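Local coordinates for SusD superfamily protein (Bacteroides fragilis NCTC 9343, PDB 3NQP) that probably binds glycans at the bacterial outer membrane to help in their capture and uptake, at residues F85-N96 / Y135-T143; R381-A390 / V402-R412. All blocks are in the same frame, centred on the assembly; numbering follows the deposited sequence.

In the fold
The two contacts sample the helical body of this SusD-like protein on opposite sides of the chain's centre. Interaction 1 ties the turn before helix 89-102 and the first half of that helix to the loop leaving helix 110-135, in the SusD-like N-terminal region. Interaction 2, later in the chain and in the SusD family region, is a hairpin of helices 382-396 and 399-414. Their centres lie 33 Å apart and their nearest atoms about 17 Å, so they do not touch. Both have a small molecule, probably from crystallisation, nearby: an acetate about 5 Å from G86 and an ethanediol about 4 Å from Y405, neither of which establishes a sugar site.

Interaction 1 of 2, residues F85-N96 / Y135-T143; sequences FGDLFGRITNLN and YGGVPLRLT
F85 drives the edge of its ring into the face of Y135, a T-shaped aromatic pair that opens a contact in the SusD-like N-terminal region, where the turn before helix 89-102 and the first half of that helix meet a loop. The centroids are 5.0 Å apart and the planes stand at 70°, with F85 CD1 over the centre of the tyrosine ring. From there the loop passes along the F85 side chain: V138 CG1 meets F85 CE1, and P139 CD lies over one face of the same ring, 3.9 Å from F85 CZ. P139 CD also packs on F89 CZ, so one proline carbon is shared by the two phenylalanines, and F89 CE1 comes within 3.3 Å of P139 O. The R141 and F89 side chains cross at about a right angle. R141 CG, anti to the carbonyl carbon and beside the backbone N, touches F89 CD1; the chain runs extended from there to NE, and a turn at chi4 sets NH1 over the centre of the ring. The guanidinium stands nearly perpendicular to the ring, and with R141 CZ 5.1 Å from the F89 centroid any cation-pi attraction is weak.

Farther along the helix, N96 makes a polar hold on the loop. Its ND2 donates to R141 O at 2.9 Å; the same carbonyl also receives Y128 OH from helix 110-135, so two donors grip it. R124 of that helix hydrogen-bonds N96 OD1, which should fix the rotation of the amide and present its NH2 end to the loop. The I92 CG2 methyl packs against R141 O. Where the segments end, a water donates to N96 O and more weakly to L142 O. The bond from N96 ND2 meets R141 O from above the carbonyl plane, 57° out of it and not on a lone pair, with a C=O...N angle of 100°.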
loop_
_atom_site.group_PDB
_atom_site.type_symbol
_atom_site.label_atom_id
_atom_site.label_comp_id
_atom_site.label_asym_id
_atom_site.label_seq_id
_atom_site.Cartn_x
_atom_site.Cartn_y
_atom_site.Cartn_z
ATOM N N PHE A 85 -0.511 -18.703 -3.382
ATOM C CA PHE A 85 -0.668 -17.807 -2.215
ATOM C C PHE A 85 0.268 -16.593 -2.293
ATOM O O PHE A 85 0.829 -16.138 -1.299
ATOM C CB PHE A 85 -0.422 -18.564 -0.902
ATOM C CG PHE A 85 -1.515 -19.503 -0.528
ATOM C CD1 PHE A 85 -2.691 -19.035 0.010
ATOM C CD2 PHE A 85 -1.344 -20.888 -0.678
ATOM C CE1 PHE A 85 -3.678 -19.884 0.390
ATOM C CE2 PHE A 85 -2.331 -21.755 -0.301
ATOM C CZ PHE A 85 -3.507 -21.268 0.223
ATOM N N GLY A 86 0.479 -16.098 -3.502
ATOM C CA GLY A 86 1.335 -14.952 -3.710
ATOM C C GLY A 86 2.825 -15.241 -3.513
ATOM O O GLY A 86 3.600 -14.332 -3.289
ATOM N N ASP A 87 3.189 -16.521 -3.506
ATOM C CA ASP A 87 4.565 -16.992 -3.339
ATOM C C ASP A 87 5.202 -16.430 -2.072
ATOM O O ASP A 87 6.385 -16.145 -2.048
ATOM C CB ASP A 87 5.390 -16.625 -4.588
ATOM C CG ASP A 87 6.576 -17.584 -4.832
ATOM O OD1 ASP A 87 6.620 -18.691 -4.263
ATOM O OD2 ASP A 87 7.459 -17.229 -5.623
ATOM N N LEU A 88 4.414 -16.216 -1.026
ATOM C CA LEU A 88 4.975 -15.691 0.204
ATOM C C LEU A 88 5.502 -16.735 1.197
ATOM O O LEU A 88 6.232 -16.364 2.148
ATOM C CB LEU A 88 4.001 -14.769 0.915
ATOM C CG LEU A 88 3.550 -13.536 0.100
ATOM C CD1 LEU A 88 2.557 -12.686 0.896
ATOM C CD2 LEU A 88 4.732 -12.712 -0.328
ATOM N N PHE A 89 5.155 -18.003 1.041
ATOM C CA PHE A 89 5.558 -18.981 2.074
ATOM C C PHE A 89 7.060 -19.269 2.064
ATOM O O PHE A 89 7.629 -19.599 3.118
ATOM C CB PHE A 89 4.717 -20.280 2.039
ATOM C CG PHE A 89 3.360 -20.111 2.658
ATOM C CD1 PHE A 89 3.229 -19.945 4.031
ATOM C CD2 PHE A 89 2.239 -20.054 1.870
ATOM C CE1 PHE A 89 2.003 -19.763 4.605
ATOM C CE2 PHE A 89 1.014 -19.846 2.436
ATOM C CZ PHE A 89 0.881 -19.722 3.805
ATOM N N GLY A 90 7.719 -19.130 0.913
ATOM C CA GLY A 90 9.179 -19.296 0.896
ATOM C C GLY A 90 9.838 -18.243 1.797
ATOM O O GLY A 90 10.715 -18.558 2.642
ATOM N N ARG A 91 9.376 -16.997 1.660
ATOM C CA ARG A 91 9.850 -15.889 2.506
ATOM C C ARG A 91 9.595 -16.133 3.988
ATOM O O ARG A 91 10.488 -15.923 4.821
ATOM C CB ARG A 91 9.167 -14.595 2.078
ATOM C CG ARG A 91 9.767 -14.020 0.821
ATOM C CD ARG A 91 8.738 -13.180 0.120
ATOM N NE ARG A 91 9.316 -12.496 -1.012
ATOM C CZ ARG A 91 9.195 -12.878 -2.275
ATOM N NH1 ARG A 91 8.503 -13.962 -2.635
ATOM N NH2 ARG A 91 9.792 -12.153 -3.191
ATOM N N ILE A 92 8.356 -16.526 4.297
ATOM C CA ILE A 92 7.955 -16.855 5.671
ATOM C C ILE A 92 8.863 -17.944 6.263
ATOM O O ILE A 92 9.294 -17.833 7.412
ATOM C CB ILE A 92 6.467 -17.295 5.784
ATOM C CG1 ILE A 92 5.563 -16.073 5.612
ATOM C CG2 ILE A 92 6.174 -17.996 7.166
ATOM C CD1 ILE A 92 4.115 -16.388 5.275
ATOM N N THR A 93 9.162 -18.984 5.495
ATOM C CA THR A 93 9.943 -20.085 6.052
ATOM C C THR A 93 11.375 -19.651 6.387
ATOM O O THR A 93 11.961 -20.174 7.331
ATOM C CB THR A 93 9.885 -21.351 5.153
ATOM O OG1 THR A 93 10.302 -21.022 3.824
ATOM C CG2 THR A 93 8.461 -21.870 5.121
ATOM N N ASN A 94 11.924 -18.682 5.652
ATOM C CA ASN A 94 13.209 -18.105 5.982
ATOM C C ASN A 94 13.157 -17.308 7.275
ATOM O O ASN A 94 14.120 -17.330 8.065
ATOM C CB ASN A 94 13.770 -17.241 4.832
ATOM C CG ASN A 94 14.165 -18.079 3.590
ATOM O OD1 ASN A 94 14.045 -19.309 3.577
ATOM N ND2 ASN A 94 14.608 -17.407 2.555
ATOM N N LEU A 95 12.031 -16.642 7.533
ATOM C CA LEU A 95 11.834 -15.979 8.812
ATOM C C LEU A 95 11.812 -17.015 9.938
ATOM O O LEU A 95 12.477 -16.837 10.955
ATOM C CB LEU A 95 10.532 -15.188 8.822
ATOM C CG LEU A 95 10.336 -14.117 7.734
ATOM C CD1 LEU A 95 9.038 -13.418 8.009
ATOM C CD2 LEU A 95 11.516 -13.172 7.666
ATOM N N ASN A 96 11.064 -18.101 9.746
ATOM C CA ASN A 96 10.998 -19.161 10.766
ATOM C C ASN A 96 12.393 -19.695 11.054
ATOM O O ASN A 96 12.780 -19.862 12.201
ATOM C CB ASN A 96 10.048 -20.274 10.306
ATOM C CG ASN A 96 8.630 -19.772 10.036
ATOM O OD1 ASN A 96 8.255 -18.715 10.504
ATOM N ND2 ASN A 96 7.839 -20.550 9.289
ATOM N N TYR A 135 -6.726 -13.746 1.636
ATOM C CA TYR A 135 -7.279 -15.116 1.619
ATOM C C TYR A 135 -8.121 -15.478 2.837
ATOM O O TYR A 135 -8.850 -16.468 2.769
ATOM C CB TYR A 135 -6.137 -16.138 1.541
ATOM C CG TYR A 135 -5.338 -16.052 0.274
ATOM C CD1 TYR A 135 -5.865 -16.481 -0.922
ATOM C CD2 TYR A 135 -4.054 -15.506 0.270
ATOM C CE1 TYR A 135 -5.150 -16.365 -2.101
ATOM C CE2 TYR A 135 -3.329 -15.397 -0.899
ATOM C CZ TYR A 135 -3.868 -15.836 -2.082
ATOM O OH TYR A 135 -3.154 -15.736 -3.255
ATOM N N GLY A 136 -7.996 -14.733 3.944
ATOM C CA GLY A 136 -8.618 -15.138 5.201
ATOM C C GLY A 136 -7.787 -16.221 5.877
ATOM O O GLY A 136 -6.657 -15.987 6.319
ATOM N N GLY A 137 -8.318 -17.431 5.921
ATOM C CA GLY A 137 -7.545 -18.554 6.377
ATOM C C GLY A 137 -6.507 -19.027 5.363
ATOM O O GLY A 137 -6.783 -19.081 4.167
ATOM N N VAL A 138 -5.313 -19.329 5.865
ATOM C CA VAL A 138 -4.189 -19.851 5.078
ATOM C C VAL A 138 -3.415 -20.843 5.950
ATOM O O VAL A 138 -3.571 -20.840 7.182
ATOM C CB VAL A 138 -3.190 -18.742 4.651
ATOM C CG1 VAL A 138 -3.850 -17.721 3.667
ATOM C CG2 VAL A 138 -2.547 -18.085 5.890
ATOM N N PRO A 139 -2.564 -21.687 5.340
ATOM C CA PRO A 139 -1.723 -22.586 6.145
ATOM C C PRO A 139 -0.859 -21.804 7.113
ATOM O O PRO A 139 -0.322 -20.759 6.734
ATOM C CB PRO A 139 -0.834 -23.256 5.098
ATOM C CG PRO A 139 -1.596 -23.179 3.831
ATOM C CD PRO A 139 -2.331 -21.877 3.898
ATOM N N LEU A 140 -0.738 -22.254 8.361
ATOM C CA LEU A 140 0.135 -21.570 9.312
ATOM C C LEU A 140 1.482 -22.286 9.409
ATOM O O LEU A 140 1.668 -23.170 10.263
ATOM C CB LEU A 140 -0.499 -21.465 10.710
ATOM C CG LEU A 140 -1.392 -20.285 10.990
ATOM C CD1 LEU A 140 -1.985 -20.413 12.426
ATOM C CD2 LEU A 140 -0.603 -18.914 10.751
ATOM N N ARG A 141 2.408 -21.891 8.536
ATOM C CA ARG A 141 3.784 -22.389 8.555
ATOM C C ARG A 141 4.622 -21.554 9.496
ATOM O O ARG A 141 4.909 -20.376 9.221
ATOM C CB ARG A 141 4.392 -22.363 7.151
ATOM C CG ARG A 141 3.590 -23.186 6.163
ATOM C CD ARG A 141 4.398 -23.766 5.007
ATOM N NE ARG A 141 3.761 -24.974 4.460
ATOM C CZ ARG A 141 2.777 -24.982 3.559
ATOM N NH1 ARG A 141 2.274 -23.839 3.067
ATOM N NH2 ARG A 141 2.284 -26.146 3.143
ATOM N N LEU A 142 5.017 -22.174 10.609
ATOM C CA LEU A 142 5.780 -21.501 11.664
ATOM C C LEU A 142 7.132 -22.182 12.033
ATOM O O LEU A 142 7.954 -21.586 12.717
ATOM C CB LEU A 142 4.905 -21.373 12.931
ATOM C CG LEU A 142 3.563 -20.655 12.747
ATOM C CD1 LEU A 142 2.677 -20.719 14.021
ATOM C CD2 LEU A 142 3.834 -19.200 12.294
ATOM N N THR A 143 7.333 -23.421 11.595
ATOM C CA THR A 143 8.540 -24.182 11.912
ATOM C C THR A 143 9.042 -24.833 10.647
ATOM O O THR A 143 9.953 -24.297 10.024
ATOM C CB THR A 143 8.253 -25.254 12.978
ATOM O OG1 THR A 143 7.235 -26.137 12.499
ATOM C CG2 THR A 143 7.778 -24.595 14.313
HETATM O O HOH W 1 10.946 -20.767 13.989
#

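Interaction 2 of 2, residues R381-A390 / V402-R412; sequences RLPWVYLTLA and VAKYINLVRKR
Y405 lies against helix 382-396 at the heart of an antiparallel helical hairpin, of the kind found in the TPR-like helical part of SusD-family proteins. The axes of the two segments approach to 8.5 Å with a signed crossing angle of -155°. Packing is closest where the backbones converge: Y405 CB sits 3.4 Å from Y386 O and 3.8 Å from A390 CB. Consistent with the small alanine, the CA atoms of A390 and V402 are 4.5 Å apart, and V402 CG2 touches A390 O. L389 covers one face of the Y405 ring with CB, a CH-pi contact 4.1 Å from the centroid, while its CD1 reaches the hydroxyl end. Farther along, V409 CG2 meets L387 CG tip to tip and also packs on P383 CB.

On the side of the partly exposed Y386 and L408 the aromatic packing is looser. The Y386 ring is slid well away from that of Y405, centroids 5.8 Å apart, so the two barely overlap although Y386 CD1 touches Y405 CD1. L408 CD1 stands almost straight over the Y386 ring centre at 4.0 Å.

At the R381 end, R412, bent at chi2 and chi3, carries its guanidinium over to P383 CG, and R381 NH1 lies 3.5 Å from R412 NH2. E264 and E445 each form salt bridges with both arginines, and E449 takes R381 NH2. The hairpin is thus joined by apolar packing along its length, while at this end shared carboxylates probably offset the positive charge where the two guanidinium groups approach edge to edge.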
loop_
_atom_site.group_PDB
_atom_site.type_symbol
_atom_site.label_atom_id
_atom_site.label_comp_id
_atom_site.label_asym_id
_atom_site.label_seq_id
_atom_site.Cartn_x
_atom_site.Cartn_y
_atom_site.Cartn_z
ATOM N N ARG A 381 4.194 6.143 5.980
ATOM C CA ARG A 381 4.689 7.515 6.229
ATOM C C ARG A 381 3.648 8.320 7.054
ATOM O O ARG A 381 2.522 7.860 7.281
ATOM C CB ARG A 381 5.043 8.185 4.911
ATOM C CG ARG A 381 3.961 8.249 3.922
ATOM C CD ARG A 381 4.410 9.011 2.679
ATOM N NE ARG A 381 3.366 9.035 1.669
ATOM C CZ ARG A 381 2.464 10.012 1.481
ATOM N NH1 ARG A 381 2.419 11.112 2.221
ATOM N NH2 ARG A 381 1.576 9.879 0.520
ATOM N N LEU A 382 4.025 9.487 7.538
ATOM C CA LEU A 382 3.248 10.123 8.601
ATOM C C LEU A 382 1.784 10.455 8.234
ATOM O O LEU A 382 0.923 10.248 9.072
ATOM C CB LEU A 382 3.991 11.374 9.124
ATOM C CG LEU A 382 3.679 11.844 10.531
ATOM C CD1 LEU A 382 4.087 10.683 11.525
ATOM C CD2 LEU A 382 4.450 13.191 10.797
ATOM N N PRO A 383 1.473 10.985 7.012
ATOM C CA PRO A 383 0.057 11.247 6.738
ATOM C C PRO A 383 -0.850 9.995 6.782
ATOM O O PRO A 383 -2.069 10.113 7.041
ATOM C CB PRO A 383 0.051 11.869 5.312
ATOM C CG PRO A 383 1.424 12.492 5.171
ATOM C CD PRO A 383 2.326 11.473 5.927
ATOM N N TRP A 384 -0.282 8.821 6.548
ATOM C CA TRP A 384 -1.029 7.560 6.759
ATOM C C TRP A 384 -1.424 7.446 8.232
ATOM O O TRP A 384 -2.535 7.015 8.552
ATOM C CB TRP A 384 -0.233 6.338 6.259
ATOM C CG TRP A 384 -0.918 5.010 6.513
ATOM C CD1 TRP A 384 -1.751 4.343 5.675
ATOM C CD2 TRP A 384 -0.794 4.218 7.668
ATOM N NE1 TRP A 384 -2.186 3.181 6.250
ATOM C CE2 TRP A 384 -1.621 3.086 7.490
ATOM C CE3 TRP A 384 -0.088 4.366 8.876
ATOM C CZ2 TRP A 384 -1.754 2.094 8.467
ATOM C CZ3 TRP A 384 -0.186 3.382 9.812
ATOM C CH2 TRP A 384 -1.014 2.267 9.617
ATOM N N VAL A 385 -0.529 7.836 9.132
ATOM C CA VAL A 385 -0.784 7.708 10.570
ATOM C C VAL A 385 -1.945 8.659 10.908
ATOM O O VAL A 385 -2.941 8.270 11.548
ATOM C CB VAL A 385 0.482 7.916 11.456
ATOM C CG1 VAL A 385 0.094 7.866 12.910
ATOM C CG2 VAL A 385 1.638 6.868 11.118
ATOM N N TYR A 386 -1.851 9.877 10.400
ATOM C CA TYR A 386 -2.932 10.819 10.573
ATOM C C TYR A 386 -4.303 10.357 10.051
ATOM O O TYR A 386 -5.294 10.521 10.750
ATOM C CB TYR A 386 -2.611 12.160 9.882
ATOM C CG TYR A 386 -1.428 12.969 10.370
ATOM C CD1 TYR A 386 -1.048 13.001 11.704
ATOM C CD2 TYR A 386 -0.792 13.861 9.487
ATOM C CE1 TYR A 386 0.020 13.798 12.128
ATOM C CE2 TYR A 386 0.264 14.638 9.903
ATOM C CZ TYR A 386 0.643 14.628 11.225
ATOM O OH TYR A 386 1.673 15.409 11.611
ATOM N N LEU A 387 -4.382 9.837 8.819
ATOM C CA LEU A 387 -5.695 9.463 8.264
ATOM C C LEU A 387 -6.237 8.180 8.911
ATOM O O LEU A 387 -7.446 7.974 8.980
ATOM C CB LEU A 387 -5.646 9.412 6.732
ATOM C CG LEU A 387 -5.427 10.834 6.127
ATOM C CD1 LEU A 387 -5.147 10.693 4.662
ATOM C CD2 LEU A 387 -6.612 11.770 6.400
ATOM N N THR A 388 -5.343 7.336 9.397
ATOM C CA THR A 388 -5.727 6.151 10.144
ATOM C C THR A 388 -6.327 6.572 11.526
ATOM O O THR A 388 -7.360 6.029 11.959
ATOM C CB THR A 388 -4.539 5.118 10.244
ATOM O OG1 THR A 388 -3.983 4.842 8.934
ATOM C CG2 THR A 388 -5.016 3.808 10.834
ATOM N N LEU A 389 -5.706 7.550 12.195
ATOM C CA LEU A 389 -6.235 8.122 13.439
ATOM C C LEU A 389 -7.525 8.876 13.186
ATOM O O LEU A 389 -8.417 8.854 14.021
ATOM C CB LEU A 389 -5.198 9.041 14.087
ATOM C CG LEU A 389 -4.087 8.319 14.853
ATOM C CD1 LEU A 389 -2.914 9.226 15.186
ATOM C CD2 LEU A 389 -4.635 7.675 16.090
ATOM N N ALA A 390 -7.657 9.512 12.014
ATOM C CA ALA A 390 -8.938 10.118 11.641
ATOM C C ALA A 390 -10.075 9.068 11.588
ATOM O O ALA A 390 -11.212 9.317 12.041
ATOM C CB ALA A 390 -8.828 10.865 10.319
ATOM N N VAL A 402 -11.471 14.118 13.569
ATOM C CA VAL A 402 -11.581 13.733 12.142
ATOM C C VAL A 402 -11.135 14.894 11.263
ATOM O O VAL A 402 -10.244 14.759 10.397
ATOM C CB VAL A 402 -12.993 13.319 11.743
ATOM C CG1 VAL A 402 -13.055 13.165 10.198
ATOM C CG2 VAL A 402 -13.402 12.004 12.460
ATOM N N ALA A 403 -11.747 16.042 11.510
ATOM C CA ALA A 403 -11.487 17.259 10.754
ATOM C C ALA A 403 -10.050 17.719 10.908
ATOM O O ALA A 403 -9.454 18.172 9.953
ATOM C CB ALA A 403 -12.443 18.377 11.210
ATOM N N LYS A 404 -9.521 17.648 12.124
ATOM C CA LYS A 404 -8.144 18.046 12.394
ATOM C C LYS A 404 -7.181 17.285 11.512
ATOM O O LYS A 404 -6.288 17.859 10.911
ATOM C CB LYS A 404 -7.786 17.835 13.873
ATOM C CG LYS A 404 -6.330 18.136 14.297
ATOM C CD LYS A 404 -6.098 17.814 15.779
ATOM C CE LYS A 404 -6.045 16.285 16.038
ATOM N NZ LYS A 404 -6.003 15.946 17.490
ATOM N N TYR A 405 -7.300 15.975 11.506
ATOM C CA TYR A 405 -6.326 15.157 10.773
ATOM C C TYR A 405 -6.473 15.309 9.245
ATOM O O TYR A 405 -5.480 15.354 8.528
ATOM C CB TYR A 405 -6.493 13.709 11.175
ATOM C CG TYR A 405 -5.899 13.413 12.528
ATOM C CD1 TYR A 405 -4.550 13.614 12.764
ATOM C CD2 TYR A 405 -6.663 12.902 13.560
ATOM C CE1 TYR A 405 -3.972 13.295 14.010
ATOM C CE2 TYR A 405 -6.084 12.591 14.807
ATOM C CZ TYR A 405 -4.740 12.794 15.015
ATOM O OH TYR A 405 -4.171 12.499 16.250
ATOM N N ILE A 406 -7.708 15.370 8.745
ATOM C CA ILE A 406 -7.929 15.656 7.318
ATOM C C ILE A 406 -7.310 16.987 6.917
ATOM O O ILE A 406 -6.658 17.085 5.887
ATOM C CB ILE A 406 -9.422 15.667 6.936
ATOM C CG1 ILE A 406 -10.006 14.252 7.018
ATOM C CG2 ILE A 406 -9.625 16.242 5.502
ATOM C CD1 ILE A 406 -11.583 14.233 6.939
ATOM N N ASN A 407 -7.516 18.009 7.722
ATOM C CA ASN A 407 -6.987 19.327 7.394
ATOM C C ASN A 407 -5.468 19.450 7.518
ATOM O O ASN A 407 -4.858 20.247 6.799
ATOM C CB ASN A 407 -7.702 20.414 8.191
ATOM C CG ASN A 407 -9.137 20.637 7.711
ATOM O OD1 ASN A 407 -9.405 20.641 6.498
ATOM N ND2 ASN A 407 -10.070 20.836 8.664
ATOM N N LEU A 408 -4.848 18.692 8.416
ATOM C CA LEU A 408 -3.401 18.619 8.440
ATOM C C LEU A 408 -2.880 18.154 7.064
ATOM O O LEU A 408 -1.996 18.772 6.495
ATOM C CB LEU A 408 -2.908 17.625 9.500
ATOM C CG LEU A 408 -2.748 18.186 10.905
ATOM C CD1 LEU A 408 -2.523 17.024 11.926
ATOM C CD2 LEU A 408 -1.634 19.256 10.969
ATOM N N VAL A 409 -3.458 17.072 6.534
ATOM C CA VAL A 409 -3.037 16.553 5.220
ATOM C C VAL A 409 -3.380 17.510 4.089
ATOM O O VAL A 409 -2.513 17.781 3.240
ATOM C CB VAL A 409 -3.626 15.161 4.976
ATOM C CG1 VAL A 409 -3.221 14.648 3.599
ATOM C CG2 VAL A 409 -3.205 14.222 6.156
ATOM N N ARG A 410 -4.605 18.074 4.082
ATOM C CA ARG A 410 -4.978 19.015 3.013
ATOM C C ARG A 410 -4.100 20.229 3.021
ATOM O O ARG A 410 -3.726 20.735 1.962
ATOM C CB ARG A 410 -6.414 19.485 3.121
ATOM C CG ARG A 410 -7.409 18.376 2.881
ATOM C CD ARG A 410 -8.815 18.906 2.765
ATOM N NE ARG A 410 -9.819 17.855 2.554
ATOM C CZ ARG A 410 -11.113 18.088 2.386
ATOM N NH1 ARG A 410 -11.585 19.342 2.377
ATOM N NH2 ARG A 410 -11.935 17.075 2.177
ATOM N N LYS A 411 -3.816 20.746 4.214
ATOM C CA LYS A 411 -3.098 22.000 4.281
ATOM C C LYS A 411 -1.726 21.808 3.628
ATOM O O LYS A 411 -1.270 22.650 2.880
ATOM C CB LYS A 411 -2.977 22.503 5.705
ATOM C CG LYS A 411 -2.046 23.768 5.833
ATOM C CD LYS A 411 -1.905 24.156 7.305
ATOM C CE LYS A 411 -1.094 25.456 7.456
ATOM N NZ LYS A 411 -1.027 25.884 8.903
ATOM N N ARG A 412 -1.093 20.682 3.893
ATOM C CA ARG A 412 0.181 20.379 3.232
ATOM C C ARG A 412 0.024 20.294 1.714
ATOM O O ARG A 412 0.843 20.816 0.989
ATOM C CB ARG A 412 0.800 19.092 3.784
ATOM C CG ARG A 412 2.275 18.907 3.407
ATOM C CD ARG A 412 2.446 18.205 2.045
ATOM N NE ARG A 412 2.095 16.784 2.117
ATOM C CZ ARG A 412 2.906 15.820 2.567
ATOM N NH1 ARG A 412 4.132 16.108 2.974
ATOM N NH2 ARG A 412 2.496 14.545 2.603
#